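Local coordinates for dockerin type 1 (Clostridium thermocellum, PDB 4DH2), which binds a type I cohesin through a calcium-loaded dockerin domain, attaching its parent protein, probably a glycoside hydrolase, to the cellulosome system, at residues B[24-28]-B[29-33]; B[59-62]-B[63-67]. All coordinates share one frame; numbering follows the deposited sequence.

Contact 1 of 2, residues B[24-28]-B[29-33]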
loop_
_atom_site.group_PDB
_atom_site.type_symbol
_atom_site.label_atom_id
_atom_site.label_comp_id
_atom_site.label_asym_id
_atom_site.label_seq_id
_atom_site.Cartn_x
_atom_site.Cartn_y
_atom_site.Cartn_z
ATOM N N MET B 24 7.101 13.906 6.965
ATOM C CA MET B 24 6.560 14.103 8.298
ATOM C C MET B 24 7.393 13.336 9.338
ATOM O O MET B 24 7.767 13.875 10.389
ATOM C CB MET B 24 5.115 13.615 8.338
ATOM C CG MET B 24 4.526 13.587 9.718
ATOM S SD MET B 24 4.166 15.226 10.344
ATOM C CE MET B 24 2.554 15.378 9.558
ATOM N N LYS B 25 7.650 12.060 9.056
ATOM C CA LYS B 25 8.482 11.238 9.942
ATOM C C LYS B 25 9.847 11.843 10.164
ATOM O O LYS B 25 10.331 11.914 11.328
ATOM C CB LYS B 25 8.618 9.805 9.409
ATOM C CG LYS B 25 7.450 8.895 9.778
ATOM C CD LYS B 25 7.836 7.426 9.574
ATOM C CE LYS B 25 6.676 6.418 9.785
ATOM N NZ LYS B 25 7.029 4.963 9.384
ATOM N N ARG B 26 10.507 12.259 9.086
ATOM C CA ARG B 26 11.839 12.857 9.224
ATOM C C ARG B 26 11.781 14.161 9.960
ATOM O O ARG B 26 12.673 14.492 10.716
ATOM C CB ARG B 26 12.464 13.073 7.844
ATOM C CG ARG B 26 12.797 11.740 7.206
ATOM C CD ARG B 26 13.407 11.912 5.799
ATOM N NE ARG B 26 13.589 10.587 5.242
ATOM C CZ ARG B 26 14.005 10.334 4.008
ATOM N NH1 ARG B 26 14.327 11.340 3.217
ATOM N NH2 ARG B 26 14.102 9.082 3.591
ATOM N N TYR B 27 10.717 14.913 9.744
ATOM C CA TYR B 27 10.585 16.182 10.420
ATOM C C TYR B 27 10.424 15.992 11.932
ATOM O O TYR B 27 11.099 16.679 12.704
ATOM C CB TYR B 27 9.414 16.944 9.818
ATOM C CG TYR B 27 9.012 18.208 10.532
ATOM C CD1 TYR B 27 9.343 19.454 10.009
ATOM C CD2 TYR B 27 8.222 18.157 11.666
ATOM C CE1 TYR B 27 8.942 20.619 10.627
ATOM C CE2 TYR B 27 7.832 19.317 12.310
ATOM C CZ TYR B 27 8.189 20.553 11.786
ATOM O OH TYR B 27 7.773 21.728 12.406
ATOM N N ILE B 28 9.575 15.060 12.341
ATOM C CA ILE B 28 9.363 14.823 13.782
ATOM C C ILE B 28 10.632 14.264 14.413
ATOM O O ILE B 28 10.925 14.552 15.574
ATOM C CB ILE B 28 8.147 13.937 14.038
ATOM C CG1 ILE B 28 6.877 14.667 13.589
ATOM C CG2 ILE B 28 8.029 13.580 15.527
ATOM C CD1 ILE B 28 5.734 13.721 13.386
ATOM N N LEU B 29 11.418 13.511 13.649
ATOM C CA LEU B 29 12.683 12.982 14.152
ATOM C C LEU B 29 13.790 14.004 14.145
ATOM O O LEU B 29 14.880 13.754 14.648
ATOM C CB LEU B 29 13.128 11.781 13.323
ATOM C CG LEU B 29 12.275 10.547 13.474
ATOM C CD1 LEU B 29 12.636 9.531 12.388
ATOM C CD2 LEU B 29 12.503 9.947 14.867
ATOM N N ARG B 30 13.511 15.143 13.541
ATOM C CA ARG B 30 14.471 16.208 13.333
ATOM C C ARG B 30 15.597 15.724 12.424
ATOM O O ARG B 30 16.711 16.230 12.448
ATOM C CB ARG B 30 14.984 16.749 14.692
ATOM C CG ARG B 30 15.847 17.971 14.606
ATOM C CD ARG B 30 15.294 19.006 13.680
ATOM N NE ARG B 30 16.192 20.149 13.527
ATOM C CZ ARG B 30 17.226 20.198 12.693
ATOM N NH1 ARG B 30 17.542 19.149 11.922
ATOM N NH2 ARG B 30 17.957 21.306 12.641
ATOM N N ILE B 31 15.277 14.744 11.579
ATOM C CA ILE B 31 16.201 14.372 10.505
ATOM C C ILE B 31 16.220 15.464 9.443
ATOM O O ILE B 31 17.235 15.685 8.773
ATOM C CB ILE B 31 15.869 12.971 9.933
ATOM C CG1 ILE B 31 16.450 11.919 10.890
ATOM C CG2 ILE B 31 16.469 12.822 8.529
ATOM C CD1 ILE B 31 15.921 10.583 10.760
ATOM N N ILE B 32 15.098 16.174 9.304
ATOM C CA ILE B 32 15.079 17.457 8.603
ATOM C C ILE B 32 14.570 18.523 9.572
ATOM O O ILE B 32 13.815 18.233 10.510
ATOM C CB ILE B 32 14.190 17.453 7.326
ATOM C CG1 ILE B 32 12.737 17.118 7.693
ATOM C CG2 ILE B 32 14.796 16.508 6.269
ATOM C CD1 ILE B 32 11.727 17.081 6.505
ATOM N N ALA B 33 14.988 19.751 9.338
ATOM C CA ALA B 33 14.706 20.836 10.265
ATOM C C ALA B 33 13.346 21.412 9.956
ATOM O O ALA B 33 12.652 21.880 10.850
ATOM C CB ALA B 33 15.750 21.911 10.146
#
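Arg26 O takes the N-H groups of both Ile31 and Ile32 where helix 18-28 gives out. The bond from Ile31 N is short, 2.8 Å to Arg26 O, and its donor lies in the carbonyl plane; Ile32 N, 3.3 Å from Arg26 O, stands above that plane, 65° out of it, though its own N-H points fairly straight at the oxygen. Two residues before Ile31, Leu29 N makes an i to i-4 helical bond to Lys25 O at 3.0 Å. Arg30 N turns to Tyr27 O at 3.0 Å, its N-H reaching the oxygen from above the carbonyl plane. The bonds Ile31 N to Arg26 O and Arg30 N to Tyr27 O, with the positive phi of Arg30 (63°), make a Schellman motif, the C-terminal cap of a helix that follows the first calcium-binding loop of the dockerin. Glycine often fills that position; here an arginine does, its CB leading away from the helix and Ala33 CB sitting over the centre of one face of its guanidinium.

Ile31 sets its CB 4.0 Å from Arg26 CB, and its CG2 branch lies across the start of the arginine chain. That chain runs extended to a guanidinium claimed by the cohesin chain, where Gln98 and the carbonyl of Phe144 accept its N-H groups and the Phe144 ring adds a cation-pi contact. Ile32 folds back the other way: with chi1 at 60°, CG1 sits between its backbone N and carbonyl carbon and reaches Tyr27, 3.6 Å from CA and 3.9 Å from CB. The ethyl arm of an isoleucine suits this spot, CG1 and CD1 lying against Tyr27 N, CA and CB. Tyr27 carries its ring onward to stack on Phe35, while Leu29 packs on Gln98 of the cohesin chain.

Contact 2 of 2, residues B[59-62]-B[63-67]. With SO4 (sulfate ion), chain K; SO4 (sulfate ion), chain J.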
loop_
_atom_site.group_PDB
_atom_site.type_symbol
_atom_site.label_atom_id
_atom_site.label_comp_id
_atom_site.label_asym_id
_atom_site.label_seq_id
_atom_site.Cartn_x
_atom_site.Cartn_y
_atom_site.Cartn_z
ATOM N N TYR B 59 -2.214 10.100 11.528
ATOM C CA TYR B 59 -3.338 10.450 10.677
ATOM C C TYR B 59 -2.933 10.301 9.237
ATOM O O TYR B 59 -3.727 9.844 8.416
ATOM C CB TYR B 59 -3.862 11.871 10.911
ATOM C CG TYR B 59 -4.923 11.935 11.963
ATOM C CD1 TYR B 59 -4.629 12.377 13.240
ATOM C CD2 TYR B 59 -6.216 11.527 11.691
ATOM C CE1 TYR B 59 -5.599 12.421 14.228
ATOM C CE2 TYR B 59 -7.193 11.561 12.661
ATOM C CZ TYR B 59 -6.888 12.018 13.921
ATOM O OH TYR B 59 -7.871 12.046 14.876
ATOM N N LEU B 60 -1.709 10.692 8.905
ATOM C CA LEU B 60 -1.246 10.492 7.531
ATOM C C LEU B 60 -1.250 9.003 7.169
ATOM O O LEU B 60 -1.674 8.638 6.063
ATOM C CB LEU B 60 0.154 11.050 7.281
ATOM C CG LEU B 60 0.241 12.425 6.655
ATOM C CD1 LEU B 60 -0.256 13.449 7.655
ATOM C CD2 LEU B 60 1.671 12.713 6.253
ATOM N N LYS B 61 -0.784 8.154 8.093
ATOM C CA LYS B 61 -0.765 6.711 7.872
ATOM C C LYS B 61 -2.184 6.236 7.608
ATOM O O LYS B 61 -2.419 5.510 6.639
ATOM C CB LYS B 61 -0.166 5.983 9.075
ATOM C CG LYS B 61 -0.198 4.462 9.003
ATOM C CD LYS B 61 0.218 3.763 10.309
ATOM C CE LYS B 61 1.735 3.748 10.488
ATOM N NZ LYS B 61 2.255 2.682 11.426
ATOM N N ARG B 62 -3.129 6.638 8.460
ATOM C CA ARG B 62 -4.550 6.264 8.287
ATOM C C ARG B 62 -5.121 6.692 6.936
ATOM O O ARG B 62 -5.896 5.962 6.286
ATOM C CB ARG B 62 -5.413 6.848 9.427
ATOM C CG ARG B 62 -5.208 6.177 10.765
ATOM C CD ARG B 62 -6.056 6.859 11.830
ATOM N NE ARG B 62 -5.836 6.306 13.145
ATOM C CZ ARG B 62 -6.298 6.850 14.270
ATOM N NH1 ARG B 62 -7.000 7.979 14.226
ATOM N NH2 ARG B 62 -6.057 6.268 15.440
ATOM N N TYR B 63 -4.759 7.890 6.514
ATOM C CA TYR B 63 -5.196 8.416 5.242
ATOM C C TYR B 63 -4.625 7.567 4.114
ATOM O O TYR B 63 -5.347 7.180 3.199
ATOM C CB TYR B 63 -4.741 9.866 5.132
ATOM C CG TYR B 63 -5.081 10.551 3.829
ATOM C CD1 TYR B 63 -6.274 11.244 3.672
ATOM C CD2 TYR B 63 -4.201 10.523 2.768
ATOM C CE1 TYR B 63 -6.573 11.891 2.464
ATOM C CE2 TYR B 63 -4.491 11.152 1.565
ATOM C CZ TYR B 63 -5.677 11.832 1.422
ATOM O OH TYR B 63 -5.950 12.463 0.220
ATOM N N LEU B 64 -3.344 7.217 4.199
ATOM C CA LEU B 64 -2.712 6.504 3.098
ATOM C C LEU B 64 -3.190 5.041 3.051
ATOM O O LEU B 64 -3.109 4.403 2.000
ATOM C CB LEU B 64 -1.190 6.577 3.178
ATOM C CG LEU B 64 -0.617 7.975 2.945
ATOM C CD1 LEU B 64 0.889 7.924 3.153
ATOM C CD2 LEU B 64 -0.973 8.522 1.542
ATOM N N LEU B 65 -3.657 4.538 4.194
ATOM C CA LEU B 65 -4.225 3.197 4.289
ATOM C C LEU B 65 -5.729 3.209 3.946
ATOM O O LEU B 65 -6.383 2.171 4.016
ATOM C CB LEU B 65 -4.022 2.634 5.697
ATOM C CG LEU B 65 -2.598 2.132 6.067
ATOM C CD1 LEU B 65 -2.492 1.788 7.533
ATOM C CD2 LEU B 65 -2.143 0.932 5.213
ATOM N N HIS B 66 -6.254 4.379 3.583
ATOM C CA HIS B 66 -7.679 4.581 3.277
ATOM C C HIS B 66 -8.604 4.247 4.460
ATOM O O HIS B 66 -9.771 3.857 4.278
ATOM C CB HIS B 66 -8.067 3.761 2.041
ATOM C CG HIS B 66 -7.243 4.089 0.838
ATOM N ND1 HIS B 66 -7.457 3.514 -0.393
ATOM C CD2 HIS B 66 -6.203 4.937 0.683
ATOM C CE1 HIS B 66 -6.578 3.992 -1.257
ATOM N NE2 HIS B 66 -5.799 4.854 -0.624
ATOM N N MET B 67 -8.074 4.370 5.674
ATOM C CA MET B 67 -8.885 4.248 6.893
ATOM C C MET B 67 -9.743 5.484 7.129
ATOM O O MET B 67 -10.774 5.424 7.809
ATOM C CB MET B 67 -8.002 3.982 8.102
ATOM C CG MET B 67 -7.304 2.647 8.034
ATOM S SD MET B 67 -6.018 2.457 9.268
ATOM C CE MET B 67 -6.992 2.400 10.771
HETATM S S SO4 K . -4.605 3.240 14.339
HETATM O O1 SO4 K . -3.963 1.938 14.181
HETATM O O2 SO4 K . -4.195 3.816 15.622
HETATM O O3 SO4 K . -4.178 4.122 13.256
HETATM O O4 SO4 K . -6.063 3.091 14.283
HETATM S S SO4 J . -7.101 13.538 18.044
HETATM O O1 SO4 J . -6.860 12.157 17.638
HETATM O O2 SO4 J . -5.904 13.997 18.747
HETATM O O3 SO4 J . -7.400 14.368 16.882
HETATM O O4 SO4 J . -8.262 13.607 18.933
#
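A sulfate ion, probably from the crystallisation liquor, sits at the edge of the Arg62 guanidinium, in its plane, and is gripped by two nearly straight bonds. Arg62 NE gives its N-H to sulfate O3 at 2.7 Å, and NH2 reaches O2 at 3.1 Å, both with N-H...O angles of 172°. The arginine chain, extended from CG to NE, carries the flat group out to the anion, and Met67 crosses it at a slant: the methionine SD lies 4.1 Å from Arg62 CG, and the bend at chi3 brings CE to within 3.7 Å of sulfate O4. A flexible thioether suits this place, able to lie across the arginine's methylenes and bend its methyl toward the anion. A second sulfate lies near the plane of the Tyr59 ring, at its hydroxyl edge.

Lys61 and Leu65 run side by side in the same direction, with Lys61 CG 3.8 Å from Leu65 CD1. Both pack on Leu92 of the cohesin chain, and the lysine suits the interface twice over, its methylenes lying against leucine while NZ forms a salt bridge with Asp79 of that chain.

The helix backbone ends in the same residues. Leu65 N still bonds helically to Lys61 O, but Met67 N reaches back five residues to Arg62 O at 2.8 Å, and His66 N bonds to Tyr63 O. His66 (phi 60°) makes the turn and offers ND1 to Glu88 of the cohesin chain. This is a Schellman motif closing the helix that leaves the second EF-hand-like calcium loop of a type I dockerin.

Contacts 1 and 2 repeat one design: each ends the helix after a calcium-binding loop with a Schellman turn at a residue of positive phi, Arg30 in one and His66 in the other. Their centres are 19 Å apart, yet the helices meet between them, Met24 CE lying 3.9 Å from Leu60 CD1. Each also sends one side chain close to a ligand of the other calcium site: that of Ile28 is about 6 Å from that of Asp56, and that of Leu60 about 4 Å from that of Asp20, while Tyr59 comes about 4 Å from Asn47 of its own. Both contacts touch the same cohesin chain, contact 1 through Lys25, Arg26, Leu29 and Ile31, contact 2 through Lys61 and His66.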